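Local coordinates for spindle assembly checkpoint serine/threonine-protein kinase BUB1 (Saccharomyces cerevisiae, PDB 3ESL) that takes part in the mitotic spindle assembly checkpoint, delaying anaphase until chromosomes are bioriented, this piece being the conserved all-helical N-terminal domain of the kinase, at residues Ile13-Arg18 with Met37-Thr42; Ile67-Thr72 with Phe106-Gly111; Val136-Gly141 with Asn150-Ser155. All coordinates share one frame; numbering follows the deposited sequence.

Interaction 1: Ile13-Arg18 with Met37-Thr42; sequences IAYEQR and MIWIST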
ATOM      1  N   ILE A  13      11.749 -15.794 -16.564  1.00 25.96           N
ATOM      2  CA  ILE A  13      10.821 -16.313 -17.556  1.00 25.97           C
ATOM      3  C   ILE A  13       9.930 -17.421 -16.975  1.00 24.67           C
ATOM      4  O   ILE A  13       8.749 -17.495 -17.303  1.00 24.93           O
ATOM      5  CB  ILE A  13      11.562 -16.779 -18.845  1.00 27.09           C
ATOM      6  CG1 ILE A  13      12.252 -15.566 -19.494  1.00 30.56           C
ATOM      7  CG2 ILE A  13      10.583 -17.442 -19.814  1.00 27.68           C
ATOM      8  CD1 ILE A  13      13.188 -15.908 -20.643  1.00 32.36           C
ATOM      9  N   ALA A  14      10.500 -18.269 -16.116  1.00 24.44           N
ATOM     10  CA  ALA A  14       9.733 -19.310 -15.440  1.00 22.82           C
ATOM     11  C   ALA A  14       8.570 -18.690 -14.634  1.00 21.99           C
ATOM     12  O   ALA A  14       7.432 -19.160 -14.715  1.00 22.77           O
ATOM     13  CB  ALA A  14      10.645 -20.166 -14.545  1.00 24.16           C
ATOM     14  N   TYR A  15       8.860 -17.631 -13.883  1.00 23.34           N
ATOM     15  CA  TYR A  15       7.804 -16.941 -13.120  1.00 21.55           C
ATOM     16  C   TYR A  15       6.764 -16.299 -14.037  1.00 23.26           C
ATOM     17  O   TYR A  15       5.557 -16.391 -13.788  1.00 24.59           O
ATOM     18  CB  TYR A  15       8.412 -15.904 -12.190  1.00 24.43           C
ATOM     19  CG  TYR A  15       8.775 -16.439 -10.820  1.00 24.41           C
ATOM     20  CD1 TYR A  15       7.784 -16.934  -9.957  1.00 25.69           C
ATOM     21  CD2 TYR A  15      10.089 -16.420 -10.363  1.00 23.36           C
ATOM     22  CE1 TYR A  15       8.103 -17.413  -8.687  1.00 27.82           C
ATOM     23  CE2 TYR A  15      10.417 -16.910  -9.092  1.00 26.12           C
ATOM     24  CZ  TYR A  15       9.413 -17.403  -8.263  1.00 27.34           C
ATOM     25  OH  TYR A  15       9.716 -17.885  -7.005  1.00 28.59           O
ATOM     26  N   GLU A  16       7.228 -15.689 -15.125  1.00 22.09           N
ATOM     27  CA  GLU A  16       6.321 -15.021 -16.053  1.00 22.57           C
ATOM     28  C   GLU A  16       5.356 -16.025 -16.666  1.00 25.75           C
ATOM     29  O   GLU A  16       4.164 -15.742 -16.804  1.00 26.79           O
ATOM     30  CB  GLU A  16       7.099 -14.246 -17.130  1.00 24.81           C
ATOM     31  CG  GLU A  16       7.847 -13.020 -16.622  1.00 25.03           C
ATOM     32  CD  GLU A  16       6.934 -11.831 -16.290  1.00 29.29           C
ATOM     33  OE1 GLU A  16       5.778 -11.816 -16.760  1.00 33.73           O
ATOM     34  OE2 GLU A  16       7.393 -10.905 -15.585  1.00 29.72           O
ATOM     35  N   GLN A  17       5.870 -17.209 -17.013  1.00 25.09           N
ATOM     36  CA  GLN A  17       5.031 -18.285 -17.540  1.00 27.01           C
ATOM     37  C   GLN A  17       4.015 -18.786 -16.523  1.00 25.10           C
ATOM     38  O   GLN A  17       2.874 -19.066 -16.873  1.00 27.88           O
ATOM     39  CB  GLN A  17       5.890 -19.448 -18.036  1.00 29.04           C
ATOM     40  CG  GLN A  17       6.631 -19.137 -19.330  1.00 32.40           C
ATOM     41  CD  GLN A  17       7.532 -20.272 -19.773  1.00 35.05           C
ATOM     42  OE1 GLN A  17       8.198 -20.178 -20.806  1.00 41.61           O
ATOM     43  NE2 GLN A  17       7.566 -21.348 -18.993  1.00 37.90           N
ATOM     44  N   ARG A  18       4.443 -18.906 -15.266  1.00 26.09           N
ATOM     45  CA  ARG A  18       3.552 -19.319 -14.184  1.00 26.62           C
ATOM     46  C   ARG A  18       2.402 -18.330 -13.985  1.00 25.44           C
ATOM     47  O   ARG A  18       1.270 -18.742 -13.732  1.00 26.89           O
ATOM     48  CB  ARG A  18       4.335 -19.510 -12.883  1.00 27.27           C
ATOM     49  CG  ARG A  18       5.237 -20.744 -12.881  1.00 29.34           C
ATOM     50  CD  ARG A  18       5.901 -20.946 -11.528  1.00 34.44           C
ATOM     51  NE  ARG A  18       4.939 -21.437 -10.547  1.00 41.64           N
ATOM     52  CZ  ARG A  18       5.161 -21.536  -9.236  1.00 45.62           C
ATOM     53  NH1 ARG A  18       6.323 -21.162  -8.713  1.00 45.21           N
ATOM     54  NH2 ARG A  18       4.200 -21.999  -8.440  1.00 45.77           N
ATOM     55  N   MET A  37       7.837 -11.427  -6.551  1.00 19.70           N
ATOM     56  CA  MET A  37       8.289 -10.111  -6.096  1.00 21.65           C
ATOM     57  C   MET A  37       9.462 -10.176  -5.114  1.00 21.59           C
ATOM     58  O   MET A  37      10.396  -9.370  -5.187  0.80 20.77           O
ATOM     59  CB  MET A  37       7.108  -9.325  -5.505  1.00 20.84           C
ATOM     60  CG  MET A  37       6.118  -8.919  -6.571  1.00 21.00           C
ATOM     61  SD  MET A  37       4.752  -7.974  -5.856  1.00 28.44           S
ATOM     62  CE  MET A  37       3.958  -9.171  -4.803  1.00 26.63           C
ATOM     63  N   ILE A  38       9.428 -11.158  -4.215  1.00 21.58           N
ATOM     64  CA  ILE A  38      10.512 -11.351  -3.267  1.00 24.78           C
ATOM     65  C   ILE A  38      11.776 -11.720  -4.042  1.00 23.13           C
ATOM     66  O   ILE A  38      12.844 -11.173  -3.758  1.00 25.64           O
ATOM     67  CB  ILE A  38      10.161 -12.405  -2.207  1.00 24.96           C
ATOM     68  CG1 ILE A  38       9.061 -11.855  -1.277  1.00 24.63           C
ATOM     69  CG2 ILE A  38      11.397 -12.804  -1.375  1.00 25.18           C
ATOM     70  CD1 ILE A  38       8.407 -12.897  -0.419  1.00 27.88           C
ATOM     71  N   TRP A  39      11.636 -12.600  -5.030  1.00 24.29           N
ATOM     72  CA  TRP A  39      12.786 -13.008  -5.865  1.00 24.28           C
ATOM     73  C   TRP A  39      13.364 -11.823  -6.650  1.00 26.31           C
ATOM     74  O   TRP A  39      14.589 -11.630  -6.708  1.00 26.46           O
ATOM     75  CB  TRP A  39      12.417 -14.157  -6.801  1.00 24.96           C
ATOM     76  CG  TRP A  39      13.552 -14.512  -7.716  1.00 25.67           C
ATOM     77  CD1 TRP A  39      14.608 -15.335  -7.428  1.00 28.31           C
ATOM     78  CD2 TRP A  39      13.770 -14.017  -9.044  1.00 25.54           C
ATOM     79  NE1 TRP A  39      15.476 -15.384  -8.502  1.00 28.19           N
ATOM     80  CE2 TRP A  39      14.980 -14.594  -9.511  1.00 27.75           C
ATOM     81  CE3 TRP A  39      13.060 -13.150  -9.893  1.00 27.26           C
ATOM     82  CZ2 TRP A  39      15.492 -14.331 -10.790  1.00 28.58           C
ATOM     83  CZ3 TRP A  39      13.569 -12.884 -11.169  1.00 26.61           C
ATOM     84  CH2 TRP A  39      14.782 -13.479 -11.604  1.00 28.26           C
ATOM     85  N   ILE A  40      12.491 -11.024  -7.255  1.00 24.18           N
ATOM     86  CA  ILE A  40      12.946  -9.848  -7.995  1.00 24.96           C
ATOM     87  C   ILE A  40      13.706  -8.882  -7.085  1.00 26.36           C
ATOM     88  O   ILE A  40      14.781  -8.392  -7.443  1.00 28.45           O
ATOM     89  CB  ILE A  40      11.784  -9.067  -8.616  1.00 21.26           C
ATOM     90  CG1 ILE A  40      11.025  -9.918  -9.634  1.00 21.68           C
ATOM     91  CG2 ILE A  40      12.299  -7.768  -9.282  1.00 25.33           C
ATOM     92  CD1 ILE A  40       9.634  -9.364  -9.959  1.00 23.69           C
ATOM     93  N   SER A  41      13.136  -8.607  -5.912  1.00 26.59           N
ATOM     94  CA  SER A  41      13.664  -7.573  -5.033  1.00 29.58           C
ATOM     95  C   SER A  41      14.952  -8.004  -4.327  1.00 34.36           C
ATOM     96  O   SER A  41      15.675  -7.165  -3.781  1.00 37.35           O
ATOM     97  CB  SER A  41      12.601  -7.147  -4.016  1.00 29.97           C
ATOM     98  OG  SER A  41      12.283  -8.220  -3.149  1.00 33.72           O
ATOM     99  N   THR A  42      15.229  -9.305  -4.331  1.00 34.02           N
ATOM    100  CA  THR A  42      16.437  -9.826  -3.708  1.00 39.75           C
ATOM    101  C   THR A  42      17.436 -10.264  -4.784  1.00 40.15           C
ATOM    102  O   THR A  42      18.450  -9.601  -4.998  1.00 45.54           O
ATOM    103  CB  THR A  42      16.139 -10.968  -2.708  1.00 40.08           C
ATOM    104  OG1 THR A  42      15.428 -12.022  -3.369  1.00 42.70           O
ATOM    105  CG2 THR A  42      15.311 -10.451  -1.522  1.00 40.68           C
TER
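Y15 and W39 are the pair through which segments 13-18 and 37-42 touch, and they do so aslant. The phenol ring carries its CE2 to 4.1 Å from W39 CB, and the same atom lies 4.2 Å from W39 CG, at the root of the indole. Its neighbour CD2 stands over one face of the indole, offset toward the rim. The tyrosine ring and the five-membered ring of the indole are turned 38° against each other with centroids 5.9 Å apart, an oblique pair. The tryptophan torsion explains the placing: W39 leaves its backbone toward segment 13-18, and with CG anti to the backbone N (chi1 176°) the indole lies against L8, T11 and K12 of helix 4-21. Y15 lies against L32 and D35 and stacks on the ring of Y36, while W39 meets the ring of Y44, so the pair belongs to a longer run of aromatic side chains. Helices 4-21 and 29-47 are consecutive in an all-alpha domain with TPR motifs, and this is a small surface contact between their segments, burying 81 Å² in all. E16 adds charge beside it, its OE1 in a salt bridge with R62 and its OE2 hydrogen-bonded to the hydroxyl of Y36, while M37 and I40 of the second helix pack on helix 49-67. Farther along helix 29-47 the turn widens to pi type at 40-42. There T42 OG1 donates to I38 O at 2.7 Å, tilted 30° from the carbonyl plane, which gives the hydroxyl an intrahelical acceptor one turn back, while the backbone bond from T42 N to the same carbonyl is weak.

Interaction 2: Ile67-Thr72 with Phe106-Gly111; sequences IQDMET and FNKGIG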
ATOM      1  N   ILE A  67      -5.406  -8.815  -8.009  1.00 20.70           N
ATOM      2  CA  ILE A  67      -5.967  -9.235  -6.736  1.00 20.04           C
ATOM      3  C   ILE A  67      -7.057  -8.260  -6.217  1.00 23.60           C
ATOM      4  O   ILE A  67      -7.935  -8.668  -5.445  1.00 22.30           O
ATOM      5  CB  ILE A  67      -4.831  -9.446  -5.686  1.00 20.38           C
ATOM      6  CG1 ILE A  67      -3.795 -10.485  -6.177  1.00 20.00           C
ATOM      7  CG2 ILE A  67      -5.407  -9.776  -4.290  1.00 18.91           C
ATOM      8  CD1 ILE A  67      -4.267 -11.961  -6.184  1.00 23.86           C
ATOM      9  N   GLN A  68      -7.034  -7.005  -6.676  1.00 21.86           N
ATOM     10  CA  GLN A  68      -7.863  -5.929  -6.078  1.00 24.11           C
ATOM     11  C   GLN A  68      -9.380  -6.169  -6.034  1.00 30.01           C
ATOM     12  O   GLN A  68     -10.048  -5.710  -5.103  1.00 33.21           O
ATOM     13  CB  GLN A  68      -7.602  -4.567  -6.729  1.00 26.10           C
ATOM     14  CG  GLN A  68      -8.033  -4.476  -8.210  1.00 26.50           C
ATOM     15  CD  GLN A  68      -7.959  -3.071  -8.789  1.00 30.76           C
ATOM     16  OE1 GLN A  68      -8.127  -2.876 -10.002  1.00 34.50           O
ATOM     17  NE2 GLN A  68      -7.706  -2.089  -7.935  1.00 31.22           N
ATOM     18  N   ASP A  69      -9.921  -6.847  -7.033  1.00 32.12           N
ATOM     19  CA  ASP A  69     -11.380  -7.015  -7.083  1.00 37.23           C
ATOM     20  C   ASP A  69     -11.842  -8.321  -6.430  1.00 37.84           C
ATOM     21  O   ASP A  69     -13.052  -8.568  -6.318  1.00 36.74           O
ATOM     22  CB  ASP A  69     -11.923  -6.853  -8.511  1.00 40.90           C
ATOM     23  CG  ASP A  69     -11.941  -5.391  -8.982  1.00 44.02           C
ATOM     24  OD1 ASP A  69     -12.276  -4.489  -8.182  1.00 47.70           O
ATOM     25  OD2 ASP A  69     -11.635  -5.147 -10.166  1.00 46.43           O
ATOM     26  N   MET A  70     -10.876  -9.131  -5.980  1.00 30.76           N
ATOM     27  CA  MET A  70     -11.160 -10.311  -5.173  1.00 26.80           C
ATOM     28  C   MET A  70     -11.432  -9.848  -3.746  1.00 27.83           C
ATOM     29  O   MET A  70     -10.490  -9.521  -2.992  1.00 26.30           O
ATOM     30  CB  MET A  70      -9.984 -11.292  -5.190  1.00 27.65           C
ATOM     31  CG  MET A  70      -9.716 -11.926  -6.542  1.00 27.36           C
ATOM     32  SD  MET A  70      -8.309 -13.043  -6.453  1.00 28.41           S
ATOM     33  CE  MET A  70      -8.304 -13.709  -8.112  1.00 31.32           C
ATOM     34  N   GLU A  71     -12.712  -9.831  -3.387  0.50 25.85           N
ATOM     35  CA  GLU A  71     -13.170  -9.352  -2.081  0.50 27.61           C
ATOM     36  C   GLU A  71     -12.561 -10.127  -0.920  0.50 25.12           C
ATOM     37  O   GLU A  71     -12.404  -9.590   0.185  0.50 23.44           O
ATOM     38  CB  GLU A  71     -14.699  -9.413  -1.998  0.50 30.09           C
ATOM     39  CG  GLU A  71     -15.404  -8.413  -2.906  0.50 34.36           C
ATOM     40  CD  GLU A  71     -16.918  -8.469  -2.787  0.50 34.99           C
ATOM     41  OE1 GLU A  71     -17.521  -9.484  -3.205  0.50 38.89           O
ATOM     42  OE2 GLU A  71     -17.503  -7.487  -2.287  0.50 39.25           O
ATOM     43  N   THR A  72     -12.224 -11.390  -1.175  1.00 21.86           N
ATOM     44  CA  THR A  72     -11.666 -12.263  -0.143  1.00 22.60           C
ATOM     45  C   THR A  72     -10.315 -11.742   0.362  1.00 20.24           C
ATOM     46  O   THR A  72      -9.944 -12.027   1.495  1.00 19.37           O
ATOM     47  CB  THR A  72     -11.493 -13.723  -0.611  1.00 20.99           C
ATOM     48  OG1 THR A  72     -10.463 -13.791  -1.603  1.00 20.35           O
ATOM     49  CG2 THR A  72     -12.815 -14.317  -1.168  1.00 20.02           C
ATOM     50  N   PHE A 106      -9.210   2.850   0.479  1.00 19.44           N
ATOM     51  CA  PHE A 106     -10.277   3.116   1.454  1.00 22.07           C
ATOM     52  C   PHE A 106     -11.655   2.887   0.809  1.00 22.30           C
ATOM     53  O   PHE A 106     -12.511   2.199   1.360  1.00 22.19           O
ATOM     54  CB  PHE A 106     -10.160   4.535   2.012  1.00 25.65           C
ATOM     55  CG  PHE A 106     -11.103   4.812   3.157  1.00 27.28           C
ATOM     56  CD1 PHE A 106     -10.773   4.434   4.457  1.00 31.57           C
ATOM     57  CD2 PHE A 106     -12.320   5.445   2.930  1.00 28.85           C
ATOM     58  CE1 PHE A 106     -11.649   4.682   5.525  1.00 32.16           C
ATOM     59  CE2 PHE A 106     -13.204   5.702   3.988  1.00 31.02           C
ATOM     60  CZ  PHE A 106     -12.863   5.316   5.288  1.00 32.34           C
ATOM     61  N   ASN A 107     -11.825   3.436  -0.393  1.00 23.16           N
ATOM     62  CA  ASN A 107     -13.072   3.296  -1.156  1.00 26.46           C
ATOM     63  C   ASN A 107     -13.430   1.841  -1.475  1.00 29.20           C
ATOM     64  O   ASN A 107     -14.607   1.478  -1.490  1.00 29.78           O
ATOM     65  CB  ASN A 107     -12.978   4.089  -2.458  1.00 28.12           C
ATOM     66  CG  ASN A 107     -14.292   4.088  -3.245  1.00 29.42           C
ATOM     67  OD1 ASN A 107     -14.384   3.507  -4.331  1.00 31.94           O
ATOM     68  ND2 ASN A 107     -15.306   4.725  -2.690  1.00 31.26           N
ATOM     69  N   LYS A 108     -12.412   1.021  -1.730  1.00 25.64           N
ATOM     70  CA  LYS A 108     -12.614  -0.393  -2.042  1.00 27.39           C
ATOM     71  C   LYS A 108     -12.644  -1.307  -0.808  1.00 27.09           C
ATOM     72  O   LYS A 108     -12.851  -2.517  -0.930  1.00 30.70           O
ATOM     73  CB  LYS A 108     -11.542  -0.873  -3.021  1.00 29.86           C
ATOM     74  CG  LYS A 108     -11.678  -0.271  -4.420  1.00 33.16           C
ATOM     75  CD  LYS A 108     -10.734  -0.934  -5.415  1.00 38.31           C
ATOM     76  CE  LYS A 108     -11.315  -2.199  -6.034  1.00 42.00           C
ATOM     77  NZ  LYS A 108     -12.280  -1.909  -7.132  1.00 43.22           N
ATOM     78  N   GLY A 109     -12.437  -0.729   0.372  1.00 24.30           N
ATOM     79  CA  GLY A 109     -12.365  -1.509   1.613  1.00 23.02           C
ATOM     80  C   GLY A 109     -11.105  -2.350   1.740  1.00 21.57           C
ATOM     81  O   GLY A 109     -11.072  -3.335   2.500  1.00 22.41           O
ATOM     82  N   ILE A 110     -10.061  -1.967   1.011  1.00 19.12           N
ATOM     83  CA  ILE A 110      -8.770  -2.643   1.121  1.00 18.86           C
ATOM     84  C   ILE A 110      -8.000  -2.126   2.337  1.00 18.95           C
ATOM     85  O   ILE A 110      -7.603  -0.962   2.390  1.00 20.43           O
ATOM     86  CB  ILE A 110      -7.937  -2.518  -0.190  1.00 19.72           C
ATOM     87  CG1 ILE A 110      -8.681  -3.216  -1.341  1.00 19.94           C
ATOM     88  CG2 ILE A 110      -6.526  -3.139  -0.035  1.00 21.34           C
ATOM     89  CD1 ILE A 110      -8.184  -2.809  -2.712  1.00 21.99           C
ATOM     90  N   GLY A 111      -7.802  -3.002   3.318  1.00 17.61           N
ATOM     91  CA  GLY A 111      -7.019  -2.675   4.498  1.00 19.47           C
ATOM     92  C   GLY A 111      -7.771  -1.942   5.599  1.00 21.49           C
ATOM     93  O   GLY A 111      -7.197  -1.618   6.628  1.00 21.22           O
TER
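K108 sends its CG anti to the carbonyl carbon (chi1 -69°), then bends at both chi3 (86°) and chi4 (80°), and this hooked shape brings NZ up to the carboxylate of D69. The aspartate leaves the backbone pointing away from the 106-111 segment, but with CG beside its own backbone N its carboxylate swings round to meet the lysine. The result is a salt bridge, K108 NZ to D69 OD1 at 2.8 Å, in which the oxygen is met nearly along its C-O axis. The aliphatic part of the lysine crosses Q68 at a slant: K108 CE lies 4.1 Å from Q68 NE2 and 3.8 Å from Q68 O. Next to it I110 offers a methyl, CD1, which stands 4.2 Å from Q68 O. Replaced by an alanine, K108 would lose its ammonium group, which would probably leave D69 OD1 without its charged mate here and take the CE and CD contact off Q68 NE2. Both partners sit at local turns. Residues I67 to M70 form a type I beta turn, closed by M70 N to I67 O at 3.0 Å, with Q68 and D69 at its middle corners. On the other side G109 is the first residue to leave helical phi/psi, its positive phi part of a Schellman motif that leads the chain out to I110. Q68 NE2 also makes a weak hydrogen bond to Y104 OH of helix 95-108. The contact thus joins the turn after helix 49-67 to the C-terminal end of helix 95-108, with helix 77-90 beside both: I67 and I110 touch F79, I110 also packs on W83, and the backbone of G111 is hydrogen-bonded to R74 just ahead of that helix.

Interaction 3: Val136-Gly141 with Asn150-Ser155; sequences VLLELG and NRLLRS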
ATOM      1  N   VAL A 136      -7.173  12.163  13.515  1.00 28.63           N
ATOM      2  CA  VAL A 136      -8.542  11.692  13.323  1.00 28.63           C
ATOM      3  C   VAL A 136      -8.544  10.346  12.583  1.00 29.83           C
ATOM      4  O   VAL A 136      -9.360   9.466  12.870  1.00 28.27           O
ATOM      5  CB  VAL A 136      -9.407  12.727  12.579  1.00 32.20           C
ATOM      6  CG1 VAL A 136     -10.804  12.177  12.301  1.00 32.20           C
ATOM      7  CG2 VAL A 136      -9.513  14.011  13.400  1.00 32.86           C
ATOM      8  N   LEU A 137      -7.613  10.197  11.648  1.00 25.90           N
ATOM      9  CA  LEU A 137      -7.492   8.948  10.902  1.00 26.77           C
ATOM     10  C   LEU A 137      -7.151   7.767  11.820  1.00 27.39           C
ATOM     11  O   LEU A 137      -7.708   6.676  11.665  1.00 25.53           O
ATOM     12  CB  LEU A 137      -6.461   9.104   9.802  1.00 29.52           C
ATOM     13  CG  LEU A 137      -6.415   8.072   8.690  1.00 34.12           C
ATOM     14  CD1 LEU A 137      -7.809   7.793   8.120  1.00 29.28           C
ATOM     15  CD2 LEU A 137      -5.464   8.613   7.643  1.00 33.52           C
ATOM     16  N   LEU A 138      -6.257   7.985  12.784  1.00 24.88           N
ATOM     17  CA  LEU A 138      -5.946   6.923  13.756  1.00 27.34           C
ATOM     18  C   LEU A 138      -7.173   6.585  14.598  1.00 29.90           C
ATOM     19  O   LEU A 138      -7.488   5.411  14.823  1.00 29.87           O
ATOM     20  CB  LEU A 138      -4.768   7.302  14.652  1.00 27.21           C
ATOM     21  CG  LEU A 138      -3.413   7.436  13.959  1.00 27.56           C
ATOM     22  CD1 LEU A 138      -2.395   8.068  14.900  1.00 29.19           C
ATOM     23  CD2 LEU A 138      -2.903   6.081  13.433  1.00 27.08           C
ATOM     24  N   GLU A 139      -7.892   7.617  15.029  1.00 29.64           N
ATOM     25  CA  GLU A 139      -9.117   7.416  15.798  1.00 30.27           C
ATOM     26  C   GLU A 139     -10.201   6.701  14.978  1.00 31.53           C
ATOM     27  O   GLU A 139     -10.984   5.922  15.521  1.00 30.49           O
ATOM     28  CB  GLU A 139      -9.633   8.753  16.340  1.00 34.46           C
ATOM     29  CG  GLU A 139      -8.620   9.467  17.221  1.00 37.60           C
ATOM     30  CD  GLU A 139      -9.079  10.847  17.658  1.00 40.90           C
ATOM     31  OE1 GLU A 139      -9.859  11.490  16.918  1.00 42.19           O
ATOM     32  OE2 GLU A 139      -8.645  11.289  18.745  1.00 46.79           O
ATOM     33  N   LEU A 140     -10.225   6.954  13.671  1.00 28.71           N
ATOM     34  CA  LEU A 140     -11.158   6.274  12.770  1.00 28.61           C
ATOM     35  C   LEU A 140     -10.855   4.774  12.693  1.00 27.11           C
ATOM     36  O   LEU A 140     -11.768   3.949  12.664  1.00 27.85           O
ATOM     37  CB  LEU A 140     -11.115   6.892  11.369  1.00 29.62           C
ATOM     38  CG  LEU A 140     -12.037   6.318  10.283  1.00 28.88           C
ATOM     39  CD1 LEU A 140     -13.532   6.438  10.652  1.00 34.96           C
ATOM     40  CD2 LEU A 140     -11.771   6.989   8.935  1.00 31.32           C
ATOM     41  N   GLY A 141      -9.570   4.437  12.649  1.00 26.82           N
ATOM     42  CA  GLY A 141      -9.144   3.041  12.667  1.00 28.34           C
ATOM     43  C   GLY A 141      -9.659   2.321  13.898  1.00 30.99           C
ATOM     44  O   GLY A 141     -10.193   1.219  13.796  1.00 30.70           O
ATOM     45  N   ASN A 150      -4.394  -2.856  20.039  1.00 34.23           N
ATOM     46  CA  ASN A 150      -3.572  -2.195  21.048  1.00 34.68           C
ATOM     47  C   ASN A 150      -2.382  -1.445  20.470  1.00 34.02           C
ATOM     48  O   ASN A 150      -2.001  -0.380  20.971  1.00 32.57           O
ATOM     49  CB  ASN A 150      -3.134  -3.179  22.137  1.00 37.55           C
ATOM     50  CG  ASN A 150      -4.267  -3.537  23.090  1.00 43.36           C
ATOM     51  OD1 ASN A 150      -5.152  -2.723  23.367  1.00 47.72           O
ATOM     52  ND2 ASN A 150      -4.239  -4.758  23.603  1.00 44.47           N
ATOM     53  N   ARG A 151      -1.796  -1.994  19.408  1.00 30.27           N
ATOM     54  CA  ARG A 151      -0.692  -1.322  18.739  1.00 30.10           C
ATOM     55  C   ARG A 151      -1.148   0.018  18.164  1.00 29.59           C
ATOM     56  O   ARG A 151      -0.414   1.010  18.238  1.00 30.92           O
ATOM     57  CB  ARG A 151      -0.112  -2.199  17.634  1.00 29.43           C
ATOM     58  CG  ARG A 151       1.257  -1.739  17.164  1.00 32.66           C
ATOM     59  CD  ARG A 151       1.702  -2.537  15.963  1.00 33.39           C
ATOM     60  NE  ARG A 151       0.921  -2.179  14.781  1.00 32.59           N
ATOM     61  CZ  ARG A 151       0.712  -2.995  13.755  1.00 34.96           C
ATOM     62  NH1 ARG A 151       1.213  -4.226  13.774  1.00 31.25           N
ATOM     63  NH2 ARG A 151      -0.006  -2.585  12.717  1.00 28.50           N
ATOM     64  N   LEU A 152      -2.356   0.035  17.595  1.00 29.13           N
ATOM     65  CA  LEU A 152      -2.947   1.257  17.043  1.00 29.74           C
ATOM     66  C   LEU A 152      -3.067   2.322  18.136  1.00 32.04           C
ATOM     67  O   LEU A 152      -2.743   3.488  17.916  1.00 30.71           O
ATOM     68  CB  LEU A 152      -4.322   0.953  16.438  1.00 27.91           C
ATOM     69  CG  LEU A 152      -5.090   1.941  15.545  1.00 32.33           C
ATOM     70  CD1 LEU A 152      -5.886   2.965  16.347  1.00 34.95           C
ATOM     71  CD2 LEU A 152      -4.184   2.611  14.501  1.00 32.53           C
ATOM     72  N   LEU A 153      -3.517   1.905  19.316  1.00 33.23           N
ATOM     73  CA  LEU A 153      -3.635   2.817  20.467  1.00 34.73           C
ATOM     74  C   LEU A 153      -2.288   3.406  20.890  1.00 34.66           C
ATOM     75  O   LEU A 153      -2.217   4.579  21.264  1.00 37.49           O
ATOM     76  CB  LEU A 153      -4.334   2.137  21.653  1.00 35.89           C
ATOM     77  CG  LEU A 153      -5.780   1.646  21.499  1.00 37.91           C
ATOM     78  CD1 LEU A 153      -6.331   1.252  22.862  1.00 40.59           C
ATOM     79  CD2 LEU A 153      -6.699   2.670  20.839  1.00 38.90           C
ATOM     80  N   ARG A 154      -1.228   2.603  20.822  0.50 33.29           N
ATOM     81  CA  ARG A 154       0.119   3.087  21.125  0.50 33.42           C
ATOM     82  C   ARG A 154       0.638   4.033  20.044  0.50 34.43           C
ATOM     83  O   ARG A 154       1.338   5.001  20.349  0.50 35.23           O
ATOM     84  CB  ARG A 154       1.095   1.928  21.338  0.50 33.22           C
ATOM     85  CG  ARG A 154       0.760   1.056  22.540  0.50 33.56           C
ATOM     86  CD  ARG A 154       1.935   0.170  22.950  0.50 35.19           C
ATOM     87  NE  ARG A 154       2.259  -0.840  21.945  0.50 33.74           N
ATOM     88  CZ  ARG A 154       1.625  -2.003  21.809  0.50 34.50           C
ATOM     89  NH1 ARG A 154       0.610  -2.322  22.609  0.50 31.39           N
ATOM     90  NH2 ARG A 154       2.002  -2.848  20.860  0.50 35.30           N
ATOM     91  N   SER A 155       0.290   3.752  18.788  1.00 33.19           N
ATOM     92  CA  SER A 155       0.660   4.626  17.665  1.00 31.90           C
ATOM     93  C   SER A 155       0.059   6.018  17.835  1.00 30.73           C
ATOM     94  O   SER A 155       0.721   7.033  17.578  1.00 32.92           O
ATOM     95  CB  SER A 155       0.201   4.016  16.331  1.00 32.30           C
ATOM     96  OG  SER A 155       0.985   2.878  15.992  1.00 31.63           O
TER
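Apolar contact comes first: L138 CD2 and L152 CD2 meet methyl to methyl at 3.8 Å, where the two leucine CA atoms are 7.2 Å apart. Their helices, 131-143 and 149-165, are consecutive and run roughly antiparallel, a helical hairpin of the all-alpha domain. L152 sets its CG anti to the backbone N (chi1 -168°), and the two side chains leave their backbones toward each other's segment and pass at a slant. A second kind of contact pairs methyls with backbone carbonyls. L152 CD1 comes to 3.3 Å from L138 O, a close approach, and L138 CD1 lies 4.2 Å from S155 O. The polar element lies outside the pair: E119 of helix 115-127 is hydrogen-bonded to S155 OG at OE2 and forms a salt bridge with R151 NH2 through OE1. L138 also packs on S122, L156 and Y159, and L152 on S115. Between the two segments the contacts are of van der Waals kind, methyl to methyl and methyl to carbonyl; the directed bonds of E119 tie helix 149-165 to helix 115-127 instead.

The three contacts follow one another along the chain without interleaving. Interaction 1 lies on the first two helices, interaction 2 at the ends of helices 49-67 and 95-108, and interaction 3 on helices 131-143 and 149-165. Centres of interactions 1 and 2 are 24 Å apart, with nearest atoms about 8 Å from each other; helix 49-67, which packs on M37 and I40, leads from one to the other. Interactions 2 and 3, with centres 21 Å apart, touch directly, F106 CE1 lying 4.1 Å from L140 CD2. Centres of interactions 1 and 3 are 36 Å apart, on opposite sides of the chain's centre, consistent with an elongated TPR-like array whose contacts join both successive and more distant helices.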